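Local coordinates for nucleoplasmin-like protein (Drosophila melanogaster, PDB 1NLQ) that binds core histones and acts in the ATP-facilitated assembly of approximately regularly spaced nucleosomal arrays, this chain being its pentamer-forming N-terminal core, at residues A[27-41]-A[69-83]. Numbering follows the deposited sequence.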
ATOM      1  N   ALA A  27       3.837  29.862  -8.804  1.00 23.16           N
ATOM      2  CA  ALA A  27       2.842  28.853  -8.507  1.00 23.16           C
ATOM      3  C   ALA A  27       2.196  28.377  -9.794  1.00 23.16           C
ATOM      4  O   ALA A  27       1.301  29.024 -10.323  1.00 23.16           O
ATOM      5  CB  ALA A  27       1.787  29.421  -7.562  1.00 29.16           C
ATOM      6  N   ARG A  28       2.663  27.252 -10.314  1.00 20.42           N
ATOM      7  CA  ARG A  28       2.077  26.736 -11.541  1.00 20.42           C
ATOM      8  C   ARG A  28       1.465  25.355 -11.347  1.00 20.42           C
ATOM      9  O   ARG A  28       1.288  24.597 -12.297  1.00 20.42           O
ATOM     10  CB  ARG A  28       3.110  26.730 -12.679  1.00 27.01           C
ATOM     11  CG  ARG A  28       4.346  25.883 -12.458  1.00 27.01           C
ATOM     12  CD  ARG A  28       5.122  25.730 -13.776  1.00 27.01           C
ATOM     13  NE  ARG A  28       5.607  27.007 -14.302  1.00 27.01           N
ATOM     14  CZ  ARG A  28       6.705  27.622 -13.874  1.00 27.01           C
ATOM     15  NH1 ARG A  28       7.448  27.077 -12.917  1.00 27.01           N
ATOM     16  NH2 ARG A  28       7.055  28.792 -14.388  1.00 27.01           N
ATOM     17  N   GLY A  29       1.135  25.036 -10.102  1.00 20.58           N
ATOM     18  CA  GLY A  29       0.511  23.755  -9.817  1.00 20.58           C
ATOM     19  C   GLY A  29       1.472  22.621  -9.546  1.00 20.58           C
ATOM     20  O   GLY A  29       1.065  21.456  -9.508  1.00 20.58           O
ATOM     21  N   GLN A  30       2.744  22.936  -9.349  1.00 19.53           N
ATOM     22  CA  GLN A  30       3.707  21.881  -9.084  1.00 19.53           C
ATOM     23  C   GLN A  30       3.352  21.119  -7.816  1.00 19.53           C
ATOM     24  O   GLN A  30       2.949  21.705  -6.812  1.00 19.53           O
ATOM     25  CB  GLN A  30       5.133  22.434  -8.979  1.00 25.08           C
ATOM     26  CG  GLN A  30       5.367  23.472  -7.903  1.00 25.08           C
ATOM     27  CD  GLN A  30       5.261  24.888  -8.443  1.00 25.08           C
ATOM     28  OE1 GLN A  30       4.199  25.304  -8.899  1.00 25.08           O
ATOM     29  NE2 GLN A  30       6.373  25.629  -8.405  1.00 25.08           N
ATOM     30  N   LYS A  31       3.493  19.799  -7.875  1.00 18.63           N
ATOM     31  CA  LYS A  31       3.186  18.944  -6.738  1.00 18.63           C
ATOM     32  C   LYS A  31       4.191  17.814  -6.621  1.00 18.63           C
ATOM     33  O   LYS A  31       4.596  17.229  -7.620  1.00 18.63           O
ATOM     34  CB  LYS A  31       1.784  18.341  -6.882  1.00 25.38           C
ATOM     35  CG  LYS A  31       1.397  17.377  -5.761  1.00 25.38           C
ATOM     36  CD  LYS A  31       0.105  16.614  -6.056  1.00 25.38           C
ATOM     37  CE  LYS A  31      -1.070  17.554  -6.281  1.00 25.38           C
ATOM     38  NZ  LYS A  31      -2.370  16.823  -6.384  1.00 25.38           N
ATOM     39  N   LEU A  32       4.587  17.518  -5.392  1.00 16.65           N
ATOM     40  CA  LEU A  32       5.516  16.430  -5.131  1.00 16.65           C
ATOM     41  C   LEU A  32       4.726  15.324  -4.452  1.00 16.65           C
ATOM     42  O   LEU A  32       4.117  15.538  -3.403  1.00 16.65           O
ATOM     43  CB  LEU A  32       6.637  16.888  -4.204  1.00 18.87           C
ATOM     44  CG  LEU A  32       7.643  15.800  -3.821  1.00 18.87           C
ATOM     45  CD1 LEU A  32       8.375  15.296  -5.062  1.00 18.87           C
ATOM     46  CD2 LEU A  32       8.628  16.364  -2.823  1.00 18.87           C
ATOM     47  N   VAL A  33       4.714  14.141  -5.054  1.00 16.67           N
ATOM     48  CA  VAL A  33       3.992  13.021  -4.479  1.00 16.67           C
ATOM     49  C   VAL A  33       5.023  12.034  -3.967  1.00 16.67           C
ATOM     50  O   VAL A  33       5.875  11.587  -4.724  1.00 16.67           O
ATOM     51  CB  VAL A  33       3.115  12.308  -5.528  1.00 18.77           C
ATOM     52  CG1 VAL A  33       2.324  11.184  -4.861  1.00 18.77           C
ATOM     53  CG2 VAL A  33       2.174  13.309  -6.192  1.00 18.77           C
ATOM     54  N   ILE A  34       4.963  11.714  -2.684  1.00 14.63           N
ATOM     55  CA  ILE A  34       5.917  10.765  -2.123  1.00 14.63           C
ATOM     56  C   ILE A  34       5.248   9.408  -2.023  1.00 14.63           C
ATOM     57  O   ILE A  34       4.318   9.220  -1.242  1.00 14.63           O
ATOM     58  CB  ILE A  34       6.404  11.216  -0.738  1.00 14.15           C
ATOM     59  CG1 ILE A  34       7.153  12.546  -0.859  1.00 14.15           C
ATOM     60  CG2 ILE A  34       7.311  10.159  -0.141  1.00 14.15           C
ATOM     61  CD1 ILE A  34       8.273  12.549  -1.896  1.00 14.15           C
ATOM     62  N   LYS A  35       5.734   8.465  -2.828  1.00 13.33           N
ATOM     63  CA  LYS A  35       5.165   7.126  -2.886  1.00 13.33           C
ATOM     64  C   LYS A  35       5.773   6.103  -1.954  1.00 13.33           C
ATOM     65  O   LYS A  35       5.060   5.278  -1.395  1.00 13.33           O
ATOM     66  CB  LYS A  35       5.258   6.587  -4.315  1.00 17.08           C
ATOM     67  CG  LYS A  35       4.401   7.321  -5.331  1.00 17.08           C
ATOM     68  CD  LYS A  35       2.933   7.105  -5.032  1.00 17.08           C
ATOM     69  CE  LYS A  35       2.038   7.583  -6.166  1.00 17.08           C
ATOM     70  NZ  LYS A  35       0.613   7.217  -5.913  1.00 17.08           N
ATOM     71  N   GLN A  36       7.087   6.146  -1.802  1.00 13.30           N
ATOM     72  CA  GLN A  36       7.780   5.170  -0.978  1.00 13.30           C
ATOM     73  C   GLN A  36       9.023   5.730  -0.295  1.00 13.30           C
ATOM     74  O   GLN A  36       9.737   6.561  -0.852  1.00 13.30           O
ATOM     75  CB  GLN A  36       8.152   3.961  -1.863  1.00 15.70           C
ATOM     76  CG  GLN A  36       9.048   2.913  -1.222  1.00 15.70           C
ATOM     77  CD  GLN A  36       9.415   1.781  -2.183  1.00 15.70           C
ATOM     78  OE1 GLN A  36       8.807   0.714  -2.160  1.00 15.70           O
ATOM     79  NE2 GLN A  36      10.408   2.019  -3.035  1.00 15.70           N
ATOM     80  N   ILE A  37       9.246   5.289   0.941  1.00 13.21           N
ATOM     81  CA  ILE A  37      10.422   5.675   1.713  1.00 13.21           C
ATOM     82  C   ILE A  37      10.959   4.323   2.142  1.00 13.21           C
ATOM     83  O   ILE A  37      10.312   3.587   2.885  1.00 13.21           O
ATOM     84  CB  ILE A  37      10.064   6.565   2.919  1.00 14.13           C
ATOM     85  CG1 ILE A  37       9.439   7.869   2.406  1.00 14.13           C
ATOM     86  CG2 ILE A  37      11.326   6.898   3.708  1.00 14.13           C
ATOM     87  CD1 ILE A  37       9.078   8.881   3.485  1.00 14.13           C
ATOM     88  N   LEU A  38      12.149   4.014   1.647  1.00 15.15           N
ATOM     89  CA  LEU A  38      12.779   2.722   1.843  1.00 15.15           C
ATOM     90  C   LEU A  38      14.099   2.759   2.596  1.00 15.15           C
ATOM     91  O   LEU A  38      14.937   3.624   2.344  1.00 15.15           O
ATOM     92  CB  LEU A  38      12.980   2.118   0.452  1.00 15.45           C
ATOM     93  CG  LEU A  38      13.676   0.783   0.208  1.00 15.45           C
ATOM     94  CD1 LEU A  38      12.862  -0.371   0.783  1.00 15.45           C
ATOM     95  CD2 LEU A  38      13.840   0.620  -1.297  1.00 15.45           C
ATOM     96  N   LEU A  39      14.273   1.808   3.514  1.00 13.91           N
ATOM     97  CA  LEU A  39      15.488   1.713   4.313  1.00 13.91           C
ATOM     98  C   LEU A  39      16.540   0.875   3.578  1.00 13.91           C
ATOM     99  O   LEU A  39      16.262  -0.230   3.130  1.00 13.91           O
ATOM    100  CB  LEU A  39      15.167   1.073   5.664  1.00 14.26           C
ATOM    101  CG  LEU A  39      16.332   0.972   6.661  1.00 14.26           C
ATOM    102  CD1 LEU A  39      16.757   2.365   7.102  1.00 14.26           C
ATOM    103  CD2 LEU A  39      15.898   0.147   7.866  1.00 14.26           C
ATOM    104  N   GLY A  40      17.751   1.411   3.464  1.00 14.67           N
ATOM    105  CA  GLY A  40      18.815   0.691   2.777  1.00 14.67           C
ATOM    106  C   GLY A  40      19.227  -0.606   3.446  1.00 14.67           C
ATOM    107  O   GLY A  40      19.130  -0.750   4.664  1.00 14.67           O
ATOM    108  N   ALA A  41      19.708  -1.548   2.640  1.00 17.08           N
ATOM    109  CA  ALA A  41      20.139  -2.852   3.134  1.00 17.08           C
ATOM    110  C   ALA A  41      21.249  -2.775   4.186  1.00 17.08           C
ATOM    111  O   ALA A  41      21.344  -3.636   5.053  1.00 17.08           O
ATOM    112  CB  ALA A  41      20.595  -3.722   1.955  1.00 13.50           C
ATOM    113  N   ALA A  69      15.430  -1.872  10.488  1.00 17.60           N
ATOM    114  CA  ALA A  69      15.809  -3.170   9.942  1.00 17.60           C
ATOM    115  C   ALA A  69      15.335  -4.260  10.900  1.00 17.60           C
ATOM    116  O   ALA A  69      15.628  -4.215  12.094  1.00 17.60           O
ATOM    117  CB  ALA A  69      17.326  -3.237   9.773  1.00 16.81           C
ATOM    118  N   GLY A  70      14.601  -5.232  10.373  1.00 22.70           N
ATOM    119  CA  GLY A  70      14.085  -6.304  11.208  1.00 22.70           C
ATOM    120  C   GLY A  70      12.608  -6.135  11.519  1.00 22.70           C
ATOM    121  O   GLY A  70      11.930  -7.097  11.896  1.00 22.70           O
ATOM    122  N   GLU A  71      12.093  -4.919  11.356  1.00 19.44           N
ATOM    123  CA  GLU A  71      10.686  -4.649  11.627  1.00 19.44           C
ATOM    124  C   GLU A  71       9.953  -3.968  10.468  1.00 19.44           C
ATOM    125  O   GLU A  71       8.938  -4.464   9.971  1.00 19.44           O
ATOM    126  CB  GLU A  71      10.516  -3.766  12.873  1.00 22.74           C
ATOM    127  CG  GLU A  71       9.049  -3.377  13.104  1.00 22.74           C
ATOM    128  CD  GLU A  71       8.867  -2.081  13.885  1.00 22.74           C
ATOM    129  OE1 GLU A  71       8.837  -2.129  15.131  1.00 22.74           O
ATOM    130  OE2 GLU A  71       8.758  -1.009  13.243  1.00 22.74           O
ATOM    131  N   THR A  72      10.466  -2.821  10.039  1.00 14.90           N
ATOM    132  CA  THR A  72       9.818  -2.064   8.973  1.00 14.90           C
ATOM    133  C   THR A  72      10.851  -1.628   7.937  1.00 14.90           C
ATOM    134  O   THR A  72      11.649  -0.718   8.173  1.00 14.90           O
ATOM    135  CB  THR A  72       9.109  -0.822   9.561  1.00 17.32           C
ATOM    136  OG1 THR A  72       8.311  -1.222  10.685  1.00 17.32           O
ATOM    137  CG2 THR A  72       8.201  -0.170   8.523  1.00 17.32           C
ATOM    138  N   ARG A  73      10.819  -2.278   6.779  1.00 14.63           N
ATOM    139  CA  ARG A  73      11.761  -1.997   5.705  1.00 14.63           C
ATOM    140  C   ARG A  73      11.343  -0.798   4.863  1.00 14.63           C
ATOM    141  O   ARG A  73      12.182  -0.122   4.269  1.00 14.63           O
ATOM    142  CB  ARG A  73      11.892  -3.247   4.819  1.00 15.12           C
ATOM    143  CG  ARG A  73      12.809  -3.123   3.600  1.00 15.12           C
ATOM    144  CD  ARG A  73      14.225  -2.710   3.972  1.00 15.12           C
ATOM    145  NE  ARG A  73      14.809  -3.545   5.017  1.00 15.12           N
ATOM    146  CZ  ARG A  73      16.016  -3.343   5.537  1.00 15.12           C
ATOM    147  NH1 ARG A  73      16.767  -2.335   5.103  1.00 15.12           N
ATOM    148  NH2 ARG A  73      16.460  -4.136   6.502  1.00 15.12           N
ATOM    149  N   ALA A  74      10.046  -0.525   4.828  1.00 14.55           N
ATOM    150  CA  ALA A  74       9.559   0.581   4.022  1.00 14.55           C
ATOM    151  C   ALA A  74       8.150   1.022   4.378  1.00 14.55           C
ATOM    152  O   ALA A  74       7.389   0.287   4.998  1.00 14.55           O
ATOM    153  CB  ALA A  74       9.599   0.183   2.536  1.00 17.74           C
ATOM    154  N   VAL A  75       7.827   2.252   4.002  1.00 14.49           N
ATOM    155  CA  VAL A  75       6.485   2.783   4.184  1.00 14.49           C
ATOM    156  C   VAL A  75       6.073   3.379   2.837  1.00 14.49           C
ATOM    157  O   VAL A  75       6.918   3.753   2.016  1.00 14.49           O
ATOM    158  CB  VAL A  75       6.387   3.876   5.284  1.00 13.97           C
ATOM    159  CG1 VAL A  75       6.613   3.261   6.658  1.00 13.97           C
ATOM    160  CG2 VAL A  75       7.383   4.991   5.008  1.00 13.97           C
ATOM    161  N   ASN A  76       4.771   3.438   2.604  1.00 15.10           N
ATOM    162  CA  ASN A  76       4.232   3.972   1.360  1.00 15.10           C
ATOM    163  C   ASN A  76       3.251   5.064   1.738  1.00 15.10           C
ATOM    164  O   ASN A  76       2.045   4.855   1.762  1.00 15.10           O
ATOM    165  CB  ASN A  76       3.526   2.856   0.594  1.00 24.81           C
ATOM    166  CG  ASN A  76       4.481   1.760   0.162  1.00 24.81           C
ATOM    167  OD1 ASN A  76       5.214   1.912  -0.810  1.00 24.81           O
ATOM    168  ND2 ASN A  76       4.494   0.657   0.900  1.00 24.81           N
ATOM    169  N   PRO A  77       3.766   6.260   2.041  1.00 15.76           N
ATOM    170  CA  PRO A  77       2.919   7.388   2.436  1.00 15.76           C
ATOM    171  C   PRO A  77       1.845   7.781   1.428  1.00 15.76           C
ATOM    172  O   PRO A  77       0.669   7.930   1.776  1.00 15.76           O
ATOM    173  CB  PRO A  77       3.928   8.519   2.653  1.00 14.99           C
ATOM    174  CG  PRO A  77       5.201   7.796   3.001  1.00 14.99           C
ATOM    175  CD  PRO A  77       5.187   6.651   2.021  1.00 14.99           C
ATOM    176  N   ASP A  78       2.260   7.936   0.174  1.00 15.19           N
ATOM    177  CA  ASP A  78       1.373   8.362  -0.900  1.00 15.19           C
ATOM    178  C   ASP A  78       0.802   9.721  -0.528  1.00 15.19           C
ATOM    179  O   ASP A  78      -0.380   9.993  -0.717  1.00 15.19           O
ATOM    180  CB  ASP A  78       0.233   7.362  -1.145  1.00 19.22           C
ATOM    181  CG  ASP A  78      -0.531   7.658  -2.436  1.00 19.22           C
ATOM    182  OD1 ASP A  78       0.070   8.270  -3.346  1.00 19.22           O
ATOM    183  OD2 ASP A  78      -1.724   7.286  -2.554  1.00 19.22           O
ATOM    184  N   VAL A  79       1.661  10.571   0.023  1.00 15.24           N
ATOM    185  CA  VAL A  79       1.244  11.906   0.411  1.00 15.24           C
ATOM    186  C   VAL A  79       1.703  12.904  -0.631  1.00 15.24           C
ATOM    187  O   VAL A  79       2.592  12.619  -1.428  1.00 15.24           O
ATOM    188  CB  VAL A  79       1.831  12.308   1.776  1.00 14.76           C
ATOM    189  CG1 VAL A  79       1.300  11.391   2.850  1.00 14.76           C
ATOM    190  CG2 VAL A  79       3.350  12.257   1.735  1.00 14.76           C
ATOM    191  N   GLU A  80       1.078  14.074  -0.643  1.00 17.43           N
ATOM    192  CA  GLU A  80       1.463  15.094  -1.595  1.00 17.43           C
ATOM    193  C   GLU A  80       1.661  16.465  -0.991  1.00 17.43           C
ATOM    194  O   GLU A  80       1.061  16.816   0.024  1.00 17.43           O
ATOM    195  CB  GLU A  80       0.453  15.182  -2.735  1.00 34.80           C
ATOM    196  CG  GLU A  80      -0.989  15.238  -2.326  1.00 34.80           C
ATOM    197  CD  GLU A  80      -1.888  15.387  -3.537  1.00 34.80           C
ATOM    198  OE1 GLU A  80      -1.782  14.549  -4.462  1.00 34.80           O
ATOM    199  OE2 GLU A  80      -2.691  16.340  -3.569  1.00 34.80           O
ATOM    200  N   PHE A  81       2.533  17.226  -1.635  1.00 16.03           N
ATOM    201  CA  PHE A  81       2.862  18.576  -1.219  1.00 16.03           C
ATOM    202  C   PHE A  81       2.655  19.444  -2.451  1.00 16.03           C
ATOM    203  O   PHE A  81       3.293  19.253  -3.484  1.00 16.03           O
ATOM    204  CB  PHE A  81       4.309  18.623  -0.745  1.00 15.26           C
ATOM    205  CG  PHE A  81       4.615  17.624   0.337  1.00 15.26           C
ATOM    206  CD1 PHE A  81       5.217  16.403   0.037  1.00 15.26           C
ATOM    207  CD2 PHE A  81       4.243  17.881   1.650  1.00 15.26           C
ATOM    208  CE1 PHE A  81       5.439  15.453   1.035  1.00 15.26           C
ATOM    209  CE2 PHE A  81       4.460  16.944   2.653  1.00 15.26           C
ATOM    210  CZ  PHE A  81       5.058  15.723   2.349  1.00 15.26           C
ATOM    211  N   TYR A  82       1.747  20.401  -2.329  1.00 19.82           N
ATOM    212  CA  TYR A  82       1.390  21.268  -3.438  1.00 19.82           C
ATOM    213  C   TYR A  82       2.008  22.653  -3.324  1.00 19.82           C
ATOM    214  O   TYR A  82       1.966  23.273  -2.265  1.00 19.82           O
ATOM    215  CB  TYR A  82      -0.133  21.374  -3.479  1.00 24.38           C
ATOM    216  CG  TYR A  82      -0.715  22.248  -4.566  1.00 24.38           C
ATOM    217  CD1 TYR A  82      -0.827  21.789  -5.877  1.00 24.38           C
ATOM    218  CD2 TYR A  82      -1.212  23.513  -4.265  1.00 24.38           C
ATOM    219  CE1 TYR A  82      -1.431  22.570  -6.862  1.00 24.38           C
ATOM    220  CE2 TYR A  82      -1.816  24.297  -5.237  1.00 24.38           C
ATOM    221  CZ  TYR A  82      -1.924  23.819  -6.533  1.00 24.38           C
ATOM    222  OH  TYR A  82      -2.546  24.595  -7.485  1.00 24.38           O
ATOM    223  N   GLU A  83       2.592  23.118  -4.420  1.00 20.71           N
ATOM    224  CA  GLU A  83       3.198  24.447  -4.470  1.00 20.71           C
ATOM    225  C   GLU A  83       3.796  24.880  -3.148  1.00 20.71           C
ATOM    226  O   GLU A  83       3.355  25.866  -2.548  1.00 20.71           O
ATOM    227  CB  GLU A  83       2.149  25.478  -4.897  1.00 23.39           C
ATOM    228  CG  GLU A  83       1.676  25.313  -6.320  1.00 23.39           C
ATOM    229  CD  GLU A  83       0.617  26.319  -6.701  1.00 23.39           C
ATOM    230  OE1 GLU A  83       0.314  26.421  -7.902  1.00 23.39           O
ATOM    231  OE2 GLU A  83       0.086  27.001  -5.802  1.00 23.39           O
TER
HETATM  232  O   HOH W   1      19.216  -3.218   7.087  1.00 19.18           O
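Lys35 NZ meets Asp78 OD1 at 2.8 Å in a salt bridge, the lysine coming from above the carboxylate plane, with the two side chains running alongside each other. Lys31, which pairs with Tyr82, reaches diagonally across to Glu80; its chain bends at chi3 (-59°) and swings NZ back to the carboxylate, 2.9 Å from Glu80 OE2, in a salt bridge whose individual hydrogen bonds are weak. At the other end Arg73, bent at chi2 and chi3, curls its guanidinium round to the backbone of 31-39: NH1 gives a 2.9 Å bond to Leu39 O, which lies in the guanidinium plane although the donor stands well above the carbonyl plane, and a weak one to Gly40 O. Leu39 CD2 covers one face of that guanidinium. Glu83 OE1 takes the Gly29 N-H on its anti lone pair (2.7 Å), while Glu83 CG sits over the centre of its neighbour's ring, Tyr82.

Between these ends, strands 31-39 and 74-82 pair antiparallel in one four-stranded sheet of the eight-stranded nucleoplasmin jelly roll, 74-82 being the outermost strand within the chain. Asp78 and Val79 both face Ile34, a G1 beta bulge, and the register slips by one before Ile37 pairs with Val75. On the face turned to the second sheet, Ile34 CG1 reaches the edge of the Phe81 ring at CE1 (3.9 Å), and Ile37 CB packs on Val75 CG2 (3.7 Å); Phe88 touches Ile34, and Ala65 touches both Ile37 and Val75.

The charged side chains also join the ring of subunits: Lys35 NZ bridges to Asp78 OD2 of a neighbouring subunit, which also supplies Glu71 to Arg73 NE, while Lys31 NZ has Glu4 of another neighbouring subunit as a second partner.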